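Local coordinates for protein Asp/Glu-specific dipeptidyl-peptidase (Flavobacterium psychrophilum, PDB 5JXF) that removes dipeptides from the N terminus of oligopeptides as a serine peptidase of family S46, cutting after aspartate or glutamate, at residues A[194-199]-A[564-569]; A[322-327]-A[619-624]; A[406-411]-A[421-426]. All coordinates share one frame; numbering follows the deposited sequence.

Followed from the N terminus, the chain first passes the turn and strand start at 194-199, which meets helix 547-571 only some 365 residues later; interaction 1 thus closes a very long, mostly helical loop. Interaction 2 opens within that loop, at the end of helix 295-325, but closes beyond it, at the 619-624 loop before helix 627-635, so interactions 1 and 2 cross. Interaction 3 is local, pairing helices 386-415 and 417-435, and falls within both longer loops. Interaction 1 joins helix 547-571 to the start of strand 197-214, and interaction 2, its centre about 48 Å away, joins helix 295-325 to the 619-624 loop; interaction 3 holds helix to helix.

Interaction 1 (A[194-199]-A[564-569]); sequences EGNQYI and YMKAQL
The turn at 194-196, which leads into the strand beginning at Gln197, comes up against the flank of helix 547-571 at residues 564-569, with CA of Asn196 6.7 Å from CA of Lys566 and CA of Glu194 6.8 Å from CA of Met565. Gly195 between them has a positive phi of 121°, where a side chain would press on the preceding carbonyl; glycine suits that bend. Asn196 and Gln197 together stand against the single residue Phe192 of the neighbouring strand, a classic beta bulge.

Asn196 carries the contact. Its OD1 lies 3.2 Å from Lys566 CB and also touches Lys566 CD, the amide crossing the lysine chain at about a right angle. ND2 comes within 3.8 Å of Met565 CB and is hydrogen-bonded to the carbonyl oxygens of Phe193 and Arg562, one in its own turn and one on the helix. Lys566 CG stands anti to the backbone N (chi1 176°); extended as far as CE and bent at the last torsion, the chain takes NZ to a salt bridge with Glu570. Beside this pair, Glu194 CG rests 4.1 Å from Met565 CB.

No hydrogen bond joins the two segments. OD1 merely packs on the lysine methylenes, while ND2 finds acceptors in both turn and helix, so one short polar side chain serves both.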
loop_
_atom_site.group_PDB
_atom_site.type_symbol
_atom_site.label_atom_id
_atom_site.label_comp_id
_atom_site.label_asym_id
_atom_site.label_seq_id
_atom_site.Cartn_x
_atom_site.Cartn_y
_atom_site.Cartn_z
ATOM N N GLU A 194 -4.756 36.171 13.618
ATOM C CA GLU A 194 -4.681 36.969 12.388
ATOM C C GLU A 194 -4.538 38.461 12.674
ATOM O O GLU A 194 -4.698 39.282 11.777
ATOM C CB GLU A 194 -5.918 36.725 11.513
ATOM C CG GLU A 194 -6.076 35.279 11.041
ATOM C CD GLU A 194 -5.148 34.921 9.889
ATOM O OE1 GLU A 194 -4.439 35.821 9.386
ATOM O OE2 GLU A 194 -5.121 33.732 9.499
ATOM N N GLY A 195 -4.245 38.806 13.924
ATOM C CA GLY A 195 -4.004 40.191 14.297
ATOM C C GLY A 195 -4.935 40.730 15.365
ATOM O O GLY A 195 -4.815 41.891 15.776
ATOM N N ASN A 196 -5.868 39.894 15.814
ATOM C CA ASN A 196 -6.799 40.282 16.871
ATOM C C ASN A 196 -6.170 40.244 18.259
ATOM O O ASN A 196 -6.756 40.715 19.231
ATOM C CB ASN A 196 -8.032 39.380 16.849
ATOM C CG ASN A 196 -8.951 39.679 15.689
ATOM O OD1 ASN A 196 -9.700 40.655 15.716
ATOM N ND2 ASN A 196 -8.918 38.828 14.667
ATOM N N GLN A 197 -4.976 39.675 18.359
ATOM C CA GLN A 197 -4.325 39.535 19.656
ATOM C C GLN A 197 -2.807 39.539 19.513
ATOM O O GLN A 197 -2.265 39.005 18.549
ATOM C CB GLN A 197 -4.800 38.252 20.356
ATOM C CG GLN A 197 -4.175 38.023 21.727
ATOM C CD GLN A 197 -4.733 36.808 22.450
ATOM O OE1 GLN A 197 -5.472 36.002 21.879
ATOM N NE2 GLN A 197 -4.387 36.681 23.727
ATOM N N TYR A 198 -2.122 40.151 20.470
ATOM C CA TYR A 198 -0.664 40.194 20.457
ATOM C C TYR A 198 -0.108 39.765 21.808
ATOM O O TYR A 198 -0.501 40.300 22.855
ATOM C CB TYR A 198 -0.163 41.593 20.087
ATOM C CG TYR A 198 -0.468 41.978 18.660
ATOM C CD1 TYR A 198 -1.690 42.546 18.316
ATOM C CD2 TYR A 198 0.462 41.762 17.650
ATOM C CE1 TYR A 198 -1.974 42.897 17.001
ATOM C CE2 TYR A 198 0.189 42.114 16.335
ATOM C CZ TYR A 198 -1.029 42.680 16.016
ATOM O OH TYR A 198 -1.305 43.023 14.707
ATOM N N ILE A 199 0.797 38.789 21.778
ATOM C CA ILE A 199 1.377 38.234 22.993
ATOM C C ILE A 199 2.888 38.307 22.954
ATOM O O ILE A 199 3.500 37.927 21.947
ATOM C CB ILE A 199 0.977 36.770 23.197
ATOM C CG1 ILE A 199 -0.529 36.644 23.414
ATOM C CG2 ILE A 199 1.754 36.162 24.365
ATOM C CD1 ILE A 199 -1.020 35.204 23.358
ATOM N N TYR A 564 -12.552 38.390 9.341
ATOM C CA TYR A 564 -13.246 37.114 9.266
ATOM C C TYR A 564 -12.982 36.308 10.539
ATOM O O TYR A 564 -13.889 35.669 11.078
ATOM C CB TYR A 564 -12.797 36.339 8.023
ATOM C CG TYR A 564 -13.629 35.120 7.693
ATOM C CD1 TYR A 564 -14.950 35.009 8.114
ATOM C CD2 TYR A 564 -13.083 34.070 6.968
ATOM C CE1 TYR A 564 -15.702 33.888 7.814
ATOM C CE2 TYR A 564 -13.820 32.946 6.664
ATOM C CZ TYR A 564 -15.127 32.854 7.089
ATOM O OH TYR A 564 -15.853 31.727 6.776
ATOM N N MET A 565 -11.740 36.361 11.021
ATOM C CA MET A 565 -11.341 35.663 12.244
ATOM C C MET A 565 -12.109 36.199 13.450
ATOM O O MET A 565 -12.709 35.435 14.209
ATOM C CB MET A 565 -9.832 35.805 12.468
ATOM C CG MET A 565 -9.241 34.900 13.553
ATOM S SD MET A 565 -9.412 33.141 13.166
ATOM C CE MET A 565 -10.553 32.625 14.447
ATOM N N LYS A 566 -12.094 37.520 13.606
ATOM C CA LYS A 566 -12.816 38.190 14.689
ATOM C C LYS A 566 -14.309 37.887 14.646
ATOM O O LYS A 566 -14.949 37.712 15.683
ATOM C CB LYS A 566 -12.583 39.702 14.620
ATOM C CG LYS A 566 -13.358 40.529 15.641
ATOM C CD LYS A 566 -13.048 42.016 15.469
ATOM C CE LYS A 566 -14.070 42.903 16.158
ATOM N NZ LYS A 566 -14.116 42.678 17.627
ATOM N N ALA A 567 -14.856 37.822 13.439
ATOM C CA ALA A 567 -16.273 37.543 13.256
ATOM C C ALA A 567 -16.625 36.182 13.829
ATOM O O ALA A 567 -17.609 36.036 14.555
ATOM C CB ALA A 567 -16.646 37.610 11.786
ATOM N N GLN A 568 -15.808 35.188 13.501
ATOM C CA GLN A 568 -16.055 33.825 13.951
ATOM C C GLN A 568 -15.887 33.724 15.464
ATOM O O GLN A 568 -16.606 32.977 16.127
ATOM C CB GLN A 568 -15.130 32.846 13.222
ATOM C CG GLN A 568 -15.438 32.724 11.731
ATOM C CD GLN A 568 -14.537 31.733 11.015
ATOM O OE1 GLN A 568 -14.509 30.537 11.336
ATOM N NE2 GLN A 568 -13.796 32.228 10.029
ATOM N N LEU A 569 -14.953 34.495 16.007
ATOM C CA LEU A 569 -14.750 34.537 17.448
ATOM C C LEU A 569 -15.989 35.076 18.170
ATOM O O LEU A 569 -16.304 34.642 19.279
ATOM C CB LEU A 569 -13.526 35.385 17.782
ATOM C CG LEU A 569 -12.186 34.649 17.712
ATOM C CD1 LEU A 569 -11.015 35.616 17.620
ATOM C CD2 LEU A 569 -12.025 33.750 18.921
#

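Interaction 2 (A[322-327]-A[619-624]); sequences GFMRKD and GDYEFD
The aliphatic part of Arg325 lies over one face of the Tyr621 ring, its CG 3.7 Å from the ring centroid and only 17° off the normal, a CH-pi contact. Arg325 CG is 3.5 Å from Tyr621 CE1. From there the chain bends at chi3 and brings the guanidinium flat on the tyrosine, the planes 21° apart, as an off-centre cation-pi stack with CZ 4.5 Å from the ring centroid. NH2 reaches past the ring to Tyr621 CB, and NH1 lies near CD2. An arginine fits here because it offers both methylenes and a flat cation to the same ring.

Tyr621 CG stands anti to the backbone N (chi1 -165°), which carries the ring against Met324 and Arg325. Its OH lies 3.6 Å from CB of Met324, a side chain that also packs on helix 328-357. Behind the tyrosine, Asp620 OD1 accepts from Glu622 N at 2.7 Å, an Asx turn, and from Phe623 N, an Asx motif, the two donors coming from opposite faces of the carboxylate plane.

Arg325 NH1 makes a salt bridge to Asp321, and Lys331 adds a second cation-pi contact to Tyr621. With Glu622 OE2 and Asp620 OD2 near its nitrogens but beyond bonding distance, the guanidinium probably gains long-range electrostatic support, while dispersion and cation-pi attraction probably hold helix 295-325 to the loop between helices 609-615 and 627-635.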
loop_
_atom_site.group_PDB
_atom_site.type_symbol
_atom_site.label_atom_id
_atom_site.label_comp_id
_atom_site.label_asym_id
_atom_site.label_seq_id
_atom_site.Cartn_x
_atom_site.Cartn_y
_atom_site.Cartn_z
ATOM N N GLY A 322 18.460 10.722 -8.537
ATOM C CA GLY A 322 19.346 10.004 -9.439
ATOM C C GLY A 322 20.813 10.117 -9.056
ATOM O O GLY A 322 21.499 9.110 -8.889
ATOM N N PHE A 323 21.293 11.346 -8.905
ATOM C CA PHE A 323 22.697 11.578 -8.574
ATOM C C PHE A 323 23.082 11.066 -7.187
ATOM O O PHE A 323 24.228 10.671 -6.962
ATOM C CB PHE A 323 23.032 13.065 -8.670
ATOM C CG PHE A 323 23.151 13.576 -10.075
ATOM C CD1 PHE A 323 22.053 14.106 -10.728
ATOM C CD2 PHE A 323 24.365 13.527 -10.740
ATOM C CE1 PHE A 323 22.165 14.582 -12.017
ATOM C CE2 PHE A 323 24.484 13.999 -12.028
ATOM C CZ PHE A 323 23.383 14.525 -12.669
ATOM N N MET A 324 22.130 11.080 -6.259
ATOM C CA MET A 324 22.409 10.690 -4.880
ATOM C C MET A 324 22.416 9.166 -4.682
ATOM O O MET A 324 23.107 8.659 -3.802
ATOM C CB MET A 324 21.395 11.327 -3.937
ATOM C CG MET A 324 21.403 12.845 -3.967
ATOM S SD MET A 324 19.929 13.530 -3.190
ATOM C CE MET A 324 20.204 13.058 -1.496
ATOM N N ARG A 325 21.643 8.438 -5.481
ATOM C CA ARG A 325 21.651 6.975 -5.384
ATOM C C ARG A 325 22.895 6.397 -6.059
ATOM O O ARG A 325 23.218 5.223 -5.889
ATOM C CB ARG A 325 20.381 6.378 -6.005
ATOM C CG ARG A 325 19.089 6.808 -5.320
ATOM C CD ARG A 325 17.853 6.391 -6.115
ATOM N NE ARG A 325 17.365 5.073 -5.730
ATOM C CZ ARG A 325 16.266 4.862 -5.011
ATOM N NH1 ARG A 325 15.527 5.883 -4.615
ATOM N NH2 ARG A 325 15.896 3.624 -4.706
ATOM N N LYS A 326 23.597 7.233 -6.817
ATOM C CA LYS A 326 24.758 6.788 -7.588
ATOM C C LYS A 326 26.095 7.322 -7.056
ATOM O O LYS A 326 27.151 7.017 -7.613
ATOM C CB LYS A 326 24.597 7.199 -9.055
ATOM C CG LYS A 326 23.376 6.602 -9.739
ATOM C CD LYS A 326 23.298 7.022 -11.204
ATOM C CE LYS A 326 21.898 6.824 -11.771
ATOM N NZ LYS A 326 21.182 5.695 -11.105
ATOM N N ASP A 327 26.041 8.114 -5.985
ATOM C CA ASP A 327 27.228 8.757 -5.420
ATOM C C ASP A 327 26.951 9.204 -3.985
ATOM O O ASP A 327 26.100 10.071 -3.758
ATOM C CB ASP A 327 27.651 9.957 -6.286
ATOM C CG ASP A 327 29.053 10.477 -5.954
ATOM O OD1 ASP A 327 29.523 10.307 -4.808
ATOM O OD2 ASP A 327 29.694 11.061 -6.858
ATOM N N GLY A 619 20.378 -4.022 1.614
ATOM C CA GLY A 619 21.127 -3.066 0.814
ATOM C C GLY A 619 20.298 -2.034 0.072
ATOM O O GLY A 619 20.805 -1.345 -0.809
ATOM N N ASP A 620 19.022 -1.931 0.423
ATOM C CA ASP A 620 18.140 -0.948 -0.195
ATOM C C ASP A 620 18.408 0.496 0.280
ATOM O O ASP A 620 18.741 0.739 1.439
ATOM C CB ASP A 620 16.684 -1.323 0.073
ATOM C CG ASP A 620 15.712 -0.389 -0.607
ATOM O OD1 ASP A 620 15.341 0.638 0.009
ATOM O OD2 ASP A 620 15.321 -0.680 -1.760
ATOM N N TYR A 621 18.265 1.439 -0.647
ATOM C CA TYR A 621 18.424 2.874 -0.386
ATOM C C TYR A 621 17.644 3.323 0.861
ATOM O O TYR A 621 18.191 3.997 1.741
ATOM C CB TYR A 621 17.969 3.668 -1.618
ATOM C CG TYR A 621 18.392 5.124 -1.647
ATOM C CD1 TYR A 621 19.710 5.483 -1.903
ATOM C CD2 TYR A 621 17.471 6.136 -1.416
ATOM C CE1 TYR A 621 20.102 6.816 -1.932
ATOM C CE2 TYR A 621 17.848 7.468 -1.445
ATOM C CZ TYR A 621 19.162 7.804 -1.701
ATOM O OH TYR A 621 19.526 9.130 -1.723
ATOM N N GLU A 622 16.382 2.908 0.943
ATOM C CA GLU A 622 15.481 3.330 2.011
ATOM C C GLU A 622 15.284 2.291 3.119
ATOM O O GLU A 622 15.310 2.628 4.299
ATOM C CB GLU A 622 14.115 3.699 1.422
ATOM C CG GLU A 622 14.172 4.685 0.250
ATOM C CD GLU A 622 12.804 4.927 -0.388
ATOM O OE1 GLU A 622 11.889 4.105 -0.168
ATOM O OE2 GLU A 622 12.643 5.942 -1.103
ATOM N N PHE A 623 15.078 1.027 2.757
ATOM C CA PHE A 623 14.672 0.050 3.765
ATOM C C PHE A 623 15.751 -0.950 4.169
ATOM O O PHE A 623 15.428 -2.005 4.719
ATOM C CB PHE A 623 13.447 -0.738 3.289
ATOM C CG PHE A 623 12.221 0.100 3.071
ATOM C CD1 PHE A 623 11.366 0.398 4.124
ATOM C CD2 PHE A 623 11.912 0.580 1.811
ATOM C CE1 PHE A 623 10.215 1.168 3.925
ATOM C CE2 PHE A 623 10.763 1.349 1.599
ATOM C CZ PHE A 623 9.918 1.645 2.671
ATOM N N ASP A 624 17.018 -0.643 3.914
ATOM C CA ASP A 624 18.093 -1.459 4.486
ATOM C C ASP A 624 18.096 -1.281 6.012
ATOM O O ASP A 624 17.647 -0.256 6.515
ATOM C CB ASP A 624 19.446 -1.074 3.878
ATOM C CG ASP A 624 20.558 -2.042 4.237
ATOM O OD1 ASP A 624 20.279 -3.125 4.804
ATOM O OD2 ASP A 624 21.723 -1.724 3.923
#

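Interaction 3 (A[406-411]-A[421-426]); sequences DYFNEV and LGYKLY
Helices 386-415 and 417-435 follow each other with a very short link, and segments 406-411 and 421-426 meet through side chains alone, without a hydrogen bond between them; a wider pi-type turn marks the first helix at 409-411. Two aromatic rings make the whole contact. Phe408 brings the edge of its ring to the face of Tyr423, with centroids 5.4 Å apart and planes at 80°, a T-shaped stack. The foremost atom is Phe408 CZ, 3.7 Å from Tyr423 CE1, and CE2 follows, nearing CE1 and CZ of the tyrosine. The touch therefore falls on the CD1-CE1 side of the tyrosine face, and Tyr423 CE1 lies in the plane of the phenylalanine. With CG anti to the backbone N in both (chi1 179° in Phe408 and -179° in Tyr423), the rings reach out from their helices far enough to meet between them. Phenylalanine suits the buried side, where an apolar edge can present its C-H groups to an electron-rich face; tyrosine offers that face while its polar hydroxyl is compatible with a partly exposed position. An alanine in place of Phe408 would remove the ring and is likely to open a gap against Tyr423, leaving that face without its edge partner.

Phe408 also stacks on Tyr542 of helix 530-545 and touches Tyr474 of helix 460-477, which places the pair within an aromatic cluster. Nearby, Tyr426 OH hydrogen-bonds with Ser543 OG, tying helix 417-435 to helix 530-545, while a salt bridge from Glu410 to Arg313 joins helix 386-415 to helix 295-325.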
loop_
_atom_site.group_PDB
_atom_site.type_symbol
_atom_site.label_atom_id
_atom_site.label_comp_id
_atom_site.label_asym_id
_atom_site.label_seq_id
_atom_site.Cartn_x
_atom_site.Cartn_y
_atom_site.Cartn_z
ATOM N N ASP A 406 4.321 31.532 -7.326
ATOM C CA ASP A 406 4.752 30.207 -6.885
ATOM C C ASP A 406 5.833 29.659 -7.796
ATOM O O ASP A 406 6.837 29.117 -7.335
ATOM C CB ASP A 406 3.571 29.243 -6.837
ATOM C CG ASP A 406 2.708 29.441 -5.610
ATOM O OD1 ASP A 406 3.198 30.030 -4.618
ATOM O OD2 ASP A 406 1.543 28.992 -5.636
ATOM N N TYR A 407 5.621 29.821 -9.097
ATOM C CA TYR A 407 6.607 29.405 -10.079
ATOM C C TYR A 407 7.916 30.174 -9.897
ATOM O O TYR A 407 8.990 29.602 -10.049
ATOM C CB TYR A 407 6.064 29.579 -11.508
ATOM C CG TYR A 407 5.181 28.440 -11.979
ATOM C CD1 TYR A 407 5.738 27.240 -12.418
ATOM C CD2 TYR A 407 3.796 28.559 -11.993
ATOM C CE1 TYR A 407 4.951 26.187 -12.834
ATOM C CE2 TYR A 407 2.993 27.501 -12.422
ATOM C CZ TYR A 407 3.584 26.321 -12.840
ATOM O OH TYR A 407 2.809 25.267 -13.259
ATOM N N PHE A 408 7.843 31.457 -9.552
ATOM C CA PHE A 408 9.079 32.222 -9.353
ATOM C C PHE A 408 9.836 31.802 -8.084
ATOM O O PHE A 408 11.031 31.505 -8.143
ATOM C CB PHE A 408 8.804 33.725 -9.308
ATOM C CG PHE A 408 10.038 34.544 -9.078
ATOM C CD1 PHE A 408 10.877 34.863 -10.132
ATOM C CD2 PHE A 408 10.375 34.978 -7.799
ATOM C CE1 PHE A 408 12.026 35.614 -9.920
ATOM C CE2 PHE A 408 11.520 35.721 -7.581
ATOM C CZ PHE A 408 12.346 36.036 -8.645
ATOM N N ASN A 409 9.160 31.798 -6.938
ATOM C CA ASN A 409 9.774 31.309 -5.703
ATOM C C ASN A 409 10.337 29.883 -5.811
ATOM O O ASN A 409 11.420 29.597 -5.290
ATOM C CB ASN A 409 8.774 31.328 -4.543
ATOM C CG ASN A 409 8.270 32.703 -4.226
ATOM O OD1 ASN A 409 8.969 33.700 -4.419
ATOM N ND2 ASN A 409 7.047 32.770 -3.714
ATOM N N GLU A 410 9.597 28.985 -6.462
ATOM C CA GLU A 410 10.001 27.579 -6.460
ATOM C C GLU A 410 11.176 27.356 -7.394
ATOM O O GLU A 410 12.052 26.544 -7.113
ATOM C CB GLU A 410 8.832 26.659 -6.842
ATOM C CG GLU A 410 7.836 26.418 -5.706
ATOM C CD GLU A 410 8.379 25.514 -4.594
ATOM O OE1 GLU A 410 9.103 24.536 -4.891
ATOM O OE2 GLU A 410 8.078 25.780 -3.410
ATOM N N VAL A 411 11.214 28.102 -8.488
ATOM C CA VAL A 411 12.188 27.817 -9.531
ATOM C C VAL A 411 13.452 28.652 -9.376
ATOM O O VAL A 411 14.564 28.149 -9.545
ATOM C CB VAL A 411 11.578 28.035 -10.926
ATOM C CG1 VAL A 411 12.658 28.026 -11.995
ATOM C CG2 VAL A 411 10.524 26.962 -11.208
ATOM N N LEU A 421 21.377 31.791 -5.823
ATOM C CA LEU A 421 22.481 32.660 -5.438
ATOM C C LEU A 421 22.416 33.972 -6.217
ATOM O O LEU A 421 22.709 35.047 -5.679
ATOM C CB LEU A 421 23.829 31.973 -5.659
ATOM C CG LEU A 421 25.026 32.837 -5.247
ATOM C CD1 LEU A 421 24.996 33.135 -3.755
ATOM C CD2 LEU A 421 26.350 32.195 -5.646
ATOM N N GLY A 422 22.018 33.876 -7.480
ATOM C CA GLY A 422 21.856 35.047 -8.319
ATOM C C GLY A 422 20.807 35.990 -7.769
ATOM O O GLY A 422 21.006 37.201 -7.742
ATOM N N TYR A 423 19.689 35.434 -7.315
ATOM C CA TYR A 423 18.611 36.250 -6.765
ATOM C C TYR A 423 18.989 36.945 -5.450
ATOM O O TYR A 423 18.381 37.956 -5.080
ATOM C CB TYR A 423 17.361 35.400 -6.551
ATOM C CG TYR A 423 16.189 36.186 -6.008
ATOM C CD1 TYR A 423 15.595 37.189 -6.758
ATOM C CD2 TYR A 423 15.695 35.943 -4.736
ATOM C CE1 TYR A 423 14.529 37.913 -6.264
ATOM C CE2 TYR A 423 14.633 36.658 -4.237
ATOM C CZ TYR A 423 14.052 37.641 -5.006
ATOM O OH TYR A 423 12.989 38.361 -4.509
ATOM N N LYS A 424 19.976 36.408 -4.735
ATOM C CA LYS A 424 20.445 37.079 -3.523
ATOM C C LYS A 424 21.306 38.283 -3.883
ATOM O O LYS A 424 21.312 39.279 -3.166
ATOM C CB LYS A 424 21.223 36.125 -2.624
ATOM C CG LYS A 424 20.370 35.043 -1.990
ATOM C CD LYS A 424 21.181 34.235 -1.007
ATOM C CE LYS A 424 20.437 32.994 -0.551
ATOM N NZ LYS A 424 21.263 32.299 0.467
ATOM N N LEU A 425 22.032 38.187 -4.994
ATOM C CA LEU A 425 22.814 39.312 -5.484
ATOM C C LEU A 425 21.849 40.402 -5.917
ATOM O O LEU A 425 22.101 41.594 -5.744
ATOM C CB LEU A 425 23.716 38.892 -6.641
ATOM C CG LEU A 425 24.876 37.969 -6.267
ATOM C CD1 LEU A 425 25.690 37.606 -7.497
ATOM C CD2 LEU A 425 25.760 38.595 -5.190
ATOM N N TYR A 426 20.725 39.969 -6.465
ATOM C CA TYR A 426 19.671 40.876 -6.867
ATOM C C TYR A 426 19.188 41.719 -5.697
ATOM O O TYR A 426 19.020 42.925 -5.812
ATOM C CB TYR A 426 18.516 40.087 -7.445
ATOM C CG TYR A 426 17.412 40.927 -8.020
ATOM C CD1 TYR A 426 17.518 41.471 -9.298
ATOM C CD2 TYR A 426 16.246 41.156 -7.297
ATOM C CE1 TYR A 426 16.492 42.234 -9.836
ATOM C CE2 TYR A 426 15.216 41.914 -7.824
ATOM C CZ TYR A 426 15.345 42.449 -9.091
ATOM O OH TYR A 426 14.317 43.195 -9.613
#